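Local atomic coordinates of exported gluconolactonase (Xanthomonas campestris pv. campestris, PDB entry 3DR2), a protein that probably catalyses the hydrolysis of gluconolactone to gluconate in secondary glucose metabolism, as a calcium-containing six-bladed beta-propeller of the SMP-30 family. Residues W46-A51 with S132-I137; N89-D94 with L99-H104; R107-S112 with I144-P149. One frame throughout, in Å; residues are numbered along the deposited sequence.

Contact 1: W46-A51 with S132-I137; sequences WSEGPA and SPNDLI. With CA (calcium ion), chain D.
Glu48 overlaps Asn134 across a shared calcium ion rather than by direct touch: OE2 of Glu48 and OD1 of Asn134 stop 4.1 Å apart. The calcium ion lies 2.5 Å from Glu48 OE2 and 2.4 Å from Asn134 OD1. The two side chains come in at about a right angle, with carboxylate and amide planes 60° apart. Asn134 reaches the metal by holding CG trans to its backbone N (chi1 -168°), while Glu48 bends at its second torsion. Its other oxygen, OE1, takes the N-H of Gly49 at 2.6 Å on the anti side of the carboxylate and also bonds Asn281, which limits rotation of the group. Four waters bring this part of the shell to six ligands. Two of them are held further: the amide nitrogen of the ligand Asn134, ND2, donates to water 1 at 3.1 Å, and water 3 donates to second-shell Asp135 OD1 at 2.6 Å. Asn191 and Asp242 supply the remaining ligands, giving the eight-coordinate, oxygen-only site seen here near the middle of the propeller. Glu48 comes from strand 47-53 and Asn134 from the loop leading into strand 136-138; between them runs strand 88-93, whose Asn89 touches both side chains.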
# COMPACT_ATOMS: atom_id res chain seq x y z
N TRP A 46 1.78 4.52 4.13
CA TRP A 46 2.21 5.90 3.90
C TRP A 46 1.19 6.86 4.51
O TRP A 46 0.29 7.34 3.82
CB TRP A 46 2.36 6.15 2.39
CG TRP A 46 3.00 7.47 2.03
CD1 TRP A 46 2.48 8.72 2.23
CD2 TRP A 46 4.26 7.66 1.36
NE1 TRP A 46 3.33 9.67 1.73
CE2 TRP A 46 4.43 9.06 1.19
CE3 TRP A 46 5.25 6.80 0.89
CZ2 TRP A 46 5.56 9.60 0.56
CZ3 TRP A 46 6.38 7.34 0.26
CH2 TRP A 46 6.52 8.73 0.10
N SER A 47 1.35 7.12 5.80
CA SER A 47 0.45 8.01 6.54
C SER A 47 0.62 9.46 6.12
O SER A 47 1.74 9.95 5.98
CB SER A 47 0.71 7.87 8.04
OG SER A 47 0.42 6.55 8.48
N GLU A 48 -0.51 10.14 5.96
CA GLU A 48 -0.52 11.53 5.53
C GLU A 48 -1.80 12.26 5.93
O GLU A 48 -2.74 11.64 6.44
CB GLU A 48 -0.38 11.59 4.01
CG GLU A 48 0.94 12.14 3.50
CD GLU A 48 0.95 13.64 3.43
OE1 GLU A 48 0.31 14.29 4.29
OE2 GLU A 48 1.60 14.19 2.51
N GLY A 49 -1.81 13.57 5.70
CA GLY A 49 -2.97 14.41 5.96
C GLY A 49 -3.80 14.31 7.23
O GLY A 49 -5.02 14.13 7.16
N PRO A 50 -3.18 14.47 8.40
CA PRO A 50 -3.92 14.39 9.67
C PRO A 50 -4.79 15.63 9.88
O PRO A 50 -4.35 16.76 9.64
CB PRO A 50 -2.80 14.30 10.70
CG PRO A 50 -1.72 15.17 10.09
CD PRO A 50 -1.75 14.74 8.63
N ALA A 51 -6.01 15.42 10.34
CA ALA A 51 -6.94 16.51 10.59
C ALA A 51 -7.81 16.16 11.78
O ALA A 51 -8.40 15.08 11.84
CB ALA A 51 -7.80 16.75 9.36
N SER A 132 -2.84 16.72 -9.20
CA SER A 132 -3.07 15.75 -8.12
C SER A 132 -3.00 16.49 -6.79
O SER A 132 -1.94 16.59 -6.18
CB SER A 132 -2.03 14.63 -8.17
OG SER A 132 -0.72 15.14 -8.41
N PRO A 133 -4.14 17.05 -6.35
CA PRO A 133 -4.24 17.80 -5.09
C PRO A 133 -3.53 17.03 -4.00
O PRO A 133 -3.79 15.84 -3.78
CB PRO A 133 -5.74 17.90 -4.88
CG PRO A 133 -6.24 18.05 -6.28
CD PRO A 133 -5.45 17.00 -7.02
N ASN A 134 -2.64 17.72 -3.30
CA ASN A 134 -1.81 17.11 -2.27
C ASN A 134 -2.26 17.40 -0.83
O ASN A 134 -2.50 16.47 -0.06
CB ASN A 134 -0.37 17.57 -2.49
CG ASN A 134 0.63 16.79 -1.68
OD1 ASN A 134 0.66 16.90 -0.45
ND2 ASN A 134 1.45 15.98 -2.35
N ASP A 135 -2.35 18.67 -0.47
CA ASP A 135 -2.77 19.04 0.88
C ASP A 135 -3.77 20.19 0.79
O ASP A 135 -3.81 20.92 -0.21
CB ASP A 135 -1.54 19.43 1.71
CG ASP A 135 -1.74 19.22 3.21
OD1 ASP A 135 -0.73 19.25 3.96
OD2 ASP A 135 -2.90 19.01 3.64
N LEU A 136 -4.59 20.36 1.82
CA LEU A 136 -5.59 21.43 1.81
C LEU A 136 -5.91 21.95 3.20
O LEU A 136 -5.61 21.30 4.21
CB LEU A 136 -6.89 20.94 1.15
CG LEU A 136 -7.86 20.06 1.96
CD1 LEU A 136 -9.03 19.67 1.07
CD2 LEU A 136 -7.15 18.81 2.48
N ILE A 137 -6.50 23.14 3.24
CA ILE A 137 -6.90 23.78 4.49
C ILE A 137 -8.19 24.53 4.21
O ILE A 137 -8.55 24.76 3.05
CB ILE A 137 -5.84 24.79 5.01
CG1 ILE A 137 -5.62 25.91 3.98
CG2 ILE A 137 -4.54 24.05 5.31
CD1 ILE A 137 -4.64 26.99 4.43
CA CA D . 1.96 16.51 1.53
O HOH W 1 2.52 14.45 0.14
O HOH W 2 -0.37 16.08 1.97
O HOH W 3 1.53 18.47 2.83
O HOH W 4 2.05 16.01 3.93

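Contact 2: N89-D94 with L99-H104; sequences NGNAVD and LVHCEH
Ala92 and Val100 face each other as a hydrogen-bonded antiparallel pair, and here the side chains are packed tightly. Ala92 CB and Val100 CG2 approach to 3.5 Å, closer than carbon atoms usually pack. With CG1 of Val100 opposite the carbonyl carbon (chi1 -70°), CG2 falls between the backbone N and the carbonyl carbon and is turned onto Ala92. Two backbone bonds clamp the pair, Val100 N to Ala92 O at 2.9 Å and Ala92 N to Val100 O at 3.1 Å. Leu136 of strand 136-138 lies against both side chains. The turn end on the other face is looser: Val93, partly exposed, meets Leu99 obliquely through CG2 and CD2 at 3.9 Å, with Trp53 of strand 47-53 touching both. Further along, Cys102 N donates to Gly90 O and Asn89 N to Cys102 O, the latter at 2.7 Å and nearly straight.

On the face of Val93 and Leu99, His101 adds a side-chain bond to the backbone pairing. Its ND1 donates to Asn91 OD1 at 2.7 Å, in the ring plane and in the amide plane, although the two planes stand 88° apart. Asn91 ND2 is taken up by Gly49 O and Ser62 OG, and His101 NE2 by Ser112 OG. With both amide ends and both ring nitrogens engaged, neither group can easily flip, and the polar atoms of these two buried side chains are paired within the protein.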
# COMPACT_ATOMS: atom_id res chain seq x y z
N ASN A 89 -5.05 11.88 -0.07
CA ASN A 89 -3.86 12.38 0.60
C ASN A 89 -4.26 13.33 1.73
O ASN A 89 -4.63 12.89 2.81
CB ASN A 89 -2.96 13.09 -0.42
CG ASN A 89 -1.56 13.39 0.12
OD1 ASN A 89 -0.63 13.65 -0.65
ND2 ASN A 89 -1.42 13.36 1.44
N GLY A 90 -4.22 14.63 1.47
CA GLY A 90 -4.60 15.57 2.51
C GLY A 90 -6.06 15.50 2.94
O GLY A 90 -6.94 15.16 2.15
N ASN A 91 -6.30 15.80 4.22
CA ASN A 91 -7.65 15.85 4.79
C ASN A 91 -7.74 17.15 5.58
O ASN A 91 -6.73 17.67 6.06
CB ASN A 91 -7.91 14.71 5.78
CG ASN A 91 -7.87 13.35 5.14
OD1 ASN A 91 -8.76 12.98 4.38
ND2 ASN A 91 -6.83 12.59 5.45
N ALA A 92 -8.96 17.66 5.71
CA ALA A 92 -9.23 18.88 6.46
C ALA A 92 -10.69 18.83 6.87
O ALA A 92 -11.44 17.98 6.40
CB ALA A 92 -8.96 20.11 5.61
N VAL A 93 -11.09 19.73 7.76
CA VAL A 93 -12.47 19.77 8.24
C VAL A 93 -13.02 21.17 8.02
O VAL A 93 -12.42 22.15 8.44
CB VAL A 93 -12.53 19.44 9.74
CG1 VAL A 93 -13.99 19.39 10.21
CG2 VAL A 93 -11.84 18.12 10.01
N ASP A 94 -14.17 21.27 7.35
CA ASP A 94 -14.74 22.57 7.09
C ASP A 94 -15.53 23.12 8.27
O ASP A 94 -15.62 22.48 9.32
CB ASP A 94 -15.58 22.55 5.80
CG ASP A 94 -16.87 21.76 5.92
OD1 ASP A 94 -17.46 21.46 4.86
OD2 ASP A 94 -17.29 21.45 7.06
N LEU A 99 -15.77 16.44 6.36
CA LEU A 99 -14.41 16.17 5.94
C LEU A 99 -14.23 16.52 4.47
O LEU A 99 -15.08 16.17 3.65
CB LEU A 99 -14.06 14.69 6.13
CG LEU A 99 -14.17 14.08 7.53
CD1 LEU A 99 -13.65 12.65 7.49
CD2 LEU A 99 -13.36 14.91 8.52
N VAL A 100 -13.14 17.21 4.15
CA VAL A 100 -12.83 17.55 2.77
C VAL A 100 -11.51 16.83 2.49
O VAL A 100 -10.68 16.67 3.39
CB VAL A 100 -12.68 19.07 2.56
CG1 VAL A 100 -14.06 19.73 2.67
CG2 VAL A 100 -11.73 19.66 3.58
N HIS A 101 -11.33 16.39 1.24
CA HIS A 101 -10.15 15.61 0.87
C HIS A 101 -9.45 15.98 -0.43
O HIS A 101 -10.07 16.51 -1.35
CB HIS A 101 -10.54 14.13 0.73
CG HIS A 101 -11.50 13.65 1.76
ND1 HIS A 101 -11.10 13.24 3.02
CD2 HIS A 101 -12.85 13.50 1.72
CE1 HIS A 101 -12.17 12.86 3.71
NE2 HIS A 101 -13.23 13.00 2.95
N CYS A 102 -8.16 15.66 -0.48
CA CYS A 102 -7.34 15.84 -1.68
C CYS A 102 -7.18 14.41 -2.18
O CYS A 102 -6.72 13.55 -1.43
CB CYS A 102 -5.95 16.37 -1.33
SG CYS A 102 -5.89 18.13 -1.02
N GLU A 103 -7.56 14.15 -3.43
CA GLU A 103 -7.45 12.81 -3.97
C GLU A 103 -6.54 12.75 -5.19
O GLU A 103 -6.82 13.37 -6.22
CB GLU A 103 -8.84 12.26 -4.32
CG GLU A 103 -9.72 12.03 -3.10
CD GLU A 103 -11.05 11.37 -3.43
OE1 GLU A 103 -11.12 10.68 -4.47
OE2 GLU A 103 -12.01 11.51 -2.65
N HIS A 104 -5.44 12.01 -5.06
CA HIS A 104 -4.48 11.87 -6.16
C HIS A 104 -5.12 11.15 -7.34
O HIS A 104 -4.91 11.52 -8.49
CB HIS A 104 -3.26 11.04 -5.74
CG HIS A 104 -2.24 11.78 -4.93
ND1 HIS A 104 -1.01 11.25 -4.63
CD2 HIS A 104 -2.27 13.00 -4.34
CE1 HIS A 104 -0.32 12.10 -3.90
NE2 HIS A 104 -1.06 13.17 -3.70

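Contact 3: R107-S112 with I144-P149; sequences RAITRS and IWFTDP
The seam between two adjacent propeller blades is filled here by Ile109 of strand 108-112, which meets Phe146 of strand 144-147. Ile109 lies on the third strand of its blade and Phe146 on the second strand of the next. Their CA atoms stand 8.5 Å apart, so the side chains rather than the backbones fill the gap. CG1 of Ile109 sits over one face of the Phe146 ring, 3.7 Å from the centroid and 17° off the ring normal, a CH-pi contact. CD1 follows it over the same ring and comes within 3.6 Å of Phe146 CG. The ring is raised to meet them because Phe146 carries CG between its backbone N and carbonyl carbon (chi1 67°). The second branch of the isoleucine is also used: Ile109 CG2 reaches Ile144 CG2 at 4.4 Å, a lighter touch.

Other residues close the seam. Cys102 of strand 99-103 lies against Ile109, Val100 of that strand against Ile144, and Tyr172 of strand 169-174 meets the Phe146 ring with the planes at about 25°. Strand 108-112 is entered through a G1 beta bulge, where Arg107 and Ala108 both face Glu103.

No hydrogen bond crosses between 107-112 and 144-149. Thr110 gives its hydroxyl to a bond with Glu103 of its own blade, whereas Thr147 bonds Asp135 N and Asn191 O. At this point the two blades are therefore joined by dispersion and CH-pi attraction, which depend on close fit more than on direction.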
# COMPACT_ATOMS: atom_id res chain seq x y z
N ARG A 107 -7.88 13.09 -8.90
CA ARG A 107 -7.24 14.37 -9.19
C ARG A 107 -8.22 15.50 -8.90
O ARG A 107 -8.54 16.32 -9.76
CB ARG A 107 -6.77 14.39 -10.66
CG ARG A 107 -5.73 13.31 -10.94
CD ARG A 107 -5.48 13.05 -12.42
NE ARG A 107 -4.92 14.21 -13.12
CZ ARG A 107 -4.56 14.19 -14.40
NH1 ARG A 107 -4.69 13.09 -15.12
NH2 ARG A 107 -4.08 15.29 -14.96
N ALA A 108 -8.68 15.56 -7.66
CA ALA A 108 -9.66 16.55 -7.28
C ALA A 108 -9.80 16.74 -5.79
O ALA A 108 -9.14 16.08 -4.99
CB ALA A 108 -11.01 16.16 -7.86
N ILE A 109 -10.67 17.68 -5.43
CA ILE A 109 -11.01 17.98 -4.04
C ILE A 109 -12.40 17.39 -3.86
O ILE A 109 -13.30 17.67 -4.66
CB ILE A 109 -11.09 19.49 -3.78
CG1 ILE A 109 -9.75 20.16 -4.06
CG2 ILE A 109 -11.53 19.74 -2.34
CD1 ILE A 109 -8.60 19.65 -3.18
N THR A 110 -12.58 16.56 -2.84
CA THR A 110 -13.88 15.94 -2.58
C THR A 110 -14.31 16.21 -1.14
O THR A 110 -13.51 16.69 -0.33
CB THR A 110 -13.82 14.41 -2.82
OG1 THR A 110 -12.94 13.80 -1.86
CG2 THR A 110 -13.31 14.12 -4.23
N ARG A 111 -15.57 15.93 -0.82
CA ARG A 111 -16.10 16.16 0.52
C ARG A 111 -16.98 14.98 0.93
O ARG A 111 -17.88 14.59 0.19
CB ARG A 111 -16.90 17.47 0.55
CG ARG A 111 -17.41 17.89 1.92
CD ARG A 111 -18.01 19.29 1.85
NE ARG A 111 -19.14 19.34 0.94
CZ ARG A 111 -19.57 20.44 0.32
NH1 ARG A 111 -18.95 21.59 0.51
NH2 ARG A 111 -20.62 20.37 -0.49
N SER A 112 -16.74 14.43 2.12
CA SER A 112 -17.51 13.29 2.60
C SER A 112 -18.77 13.68 3.36
O SER A 112 -18.82 14.71 4.03
CB SER A 112 -16.66 12.42 3.53
OG SER A 112 -15.50 11.95 2.89
N ILE A 144 -11.78 26.72 0.53
CA ILE A 144 -10.83 25.62 0.65
C ILE A 144 -9.61 25.97 -0.19
O ILE A 144 -9.72 26.23 -1.39
CB ILE A 144 -11.43 24.29 0.11
CG1 ILE A 144 -12.62 23.87 0.97
CG2 ILE A 144 -10.37 23.19 0.09
CD1 ILE A 144 -13.40 22.72 0.40
N TRP A 145 -8.44 25.99 0.45
CA TRP A 145 -7.19 26.29 -0.24
C TRP A 145 -6.40 24.99 -0.36
O TRP A 145 -6.35 24.21 0.59
CB TRP A 145 -6.35 27.28 0.57
CG TRP A 145 -6.90 28.67 0.65
CD1 TRP A 145 -8.04 29.06 1.29
CD2 TRP A 145 -6.32 29.85 0.11
NE1 TRP A 145 -8.20 30.43 1.18
CE2 TRP A 145 -7.15 30.94 0.45
CE3 TRP A 145 -5.16 30.10 -0.65
CZ2 TRP A 145 -6.87 32.25 0.08
CZ3 TRP A 145 -4.88 31.41 -1.02
CH2 TRP A 145 -5.73 32.47 -0.66
N PHE A 146 -5.77 24.76 -1.50
CA PHE A 146 -5.01 23.53 -1.66
C PHE A 146 -3.84 23.66 -2.63
O PHE A 146 -3.78 24.59 -3.42
CB PHE A 146 -5.94 22.40 -2.09
CG PHE A 146 -6.53 22.56 -3.48
CD1 PHE A 146 -5.89 22.02 -4.58
CD2 PHE A 146 -7.75 23.21 -3.66
CE1 PHE A 146 -6.45 22.10 -5.86
CE2 PHE A 146 -8.32 23.31 -4.93
CZ PHE A 146 -7.67 22.75 -6.03
N THR A 147 -2.91 22.71 -2.53
CA THR A 147 -1.73 22.68 -3.39
C THR A 147 -1.93 21.62 -4.47
O THR A 147 -2.54 20.57 -4.22
CB THR A 147 -0.47 22.33 -2.58
OG1 THR A 147 -0.69 21.09 -1.89
CG2 THR A 147 -0.16 23.43 -1.59
N ASP A 148 -1.39 21.88 -5.65
CA ASP A 148 -1.55 20.94 -6.75
C ASP A 148 -0.26 20.49 -7.45
O ASP A 148 -0.06 20.75 -8.63
CB ASP A 148 -2.50 21.55 -7.79
CG ASP A 148 -3.00 20.52 -8.79
OD1 ASP A 148 -3.17 20.87 -9.98
OD2 ASP A 148 -3.22 19.37 -8.39
N PRO A 149 0.63 19.80 -6.72
CA PRO A 149 1.87 19.33 -7.34
C PRO A 149 1.51 18.09 -8.16
O PRO A 149 0.41 17.56 -8.04
CB PRO A 149 2.74 19.01 -6.13
CG PRO A 149 1.74 18.43 -5.18
CD PRO A 149 0.56 19.40 -5.31

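Overall arrangement
Read from the N terminus, the chain first lays down 46-51 and meets 132-137 some eighty residues later, so contact 1 closes the longest loop. Contact 2 falls wholly within that loop, a local hairpin whose strands are joined by the short connection 94-98. Contact 3 opens after the hairpin is complete, at 107-112, but finds its partner at 144-149, past the end of contact 1; these two therefore cross. In the fold, contact 2 builds the blade that contact 3 joins to the following one, while contact 1 bridges from the preceding blade to the following one near the centre. Polar links tie contact 1 to each of the others: Asn134 O to Gly90 N of contact 2, and Ser132 OG to Pro149 O of contact 3.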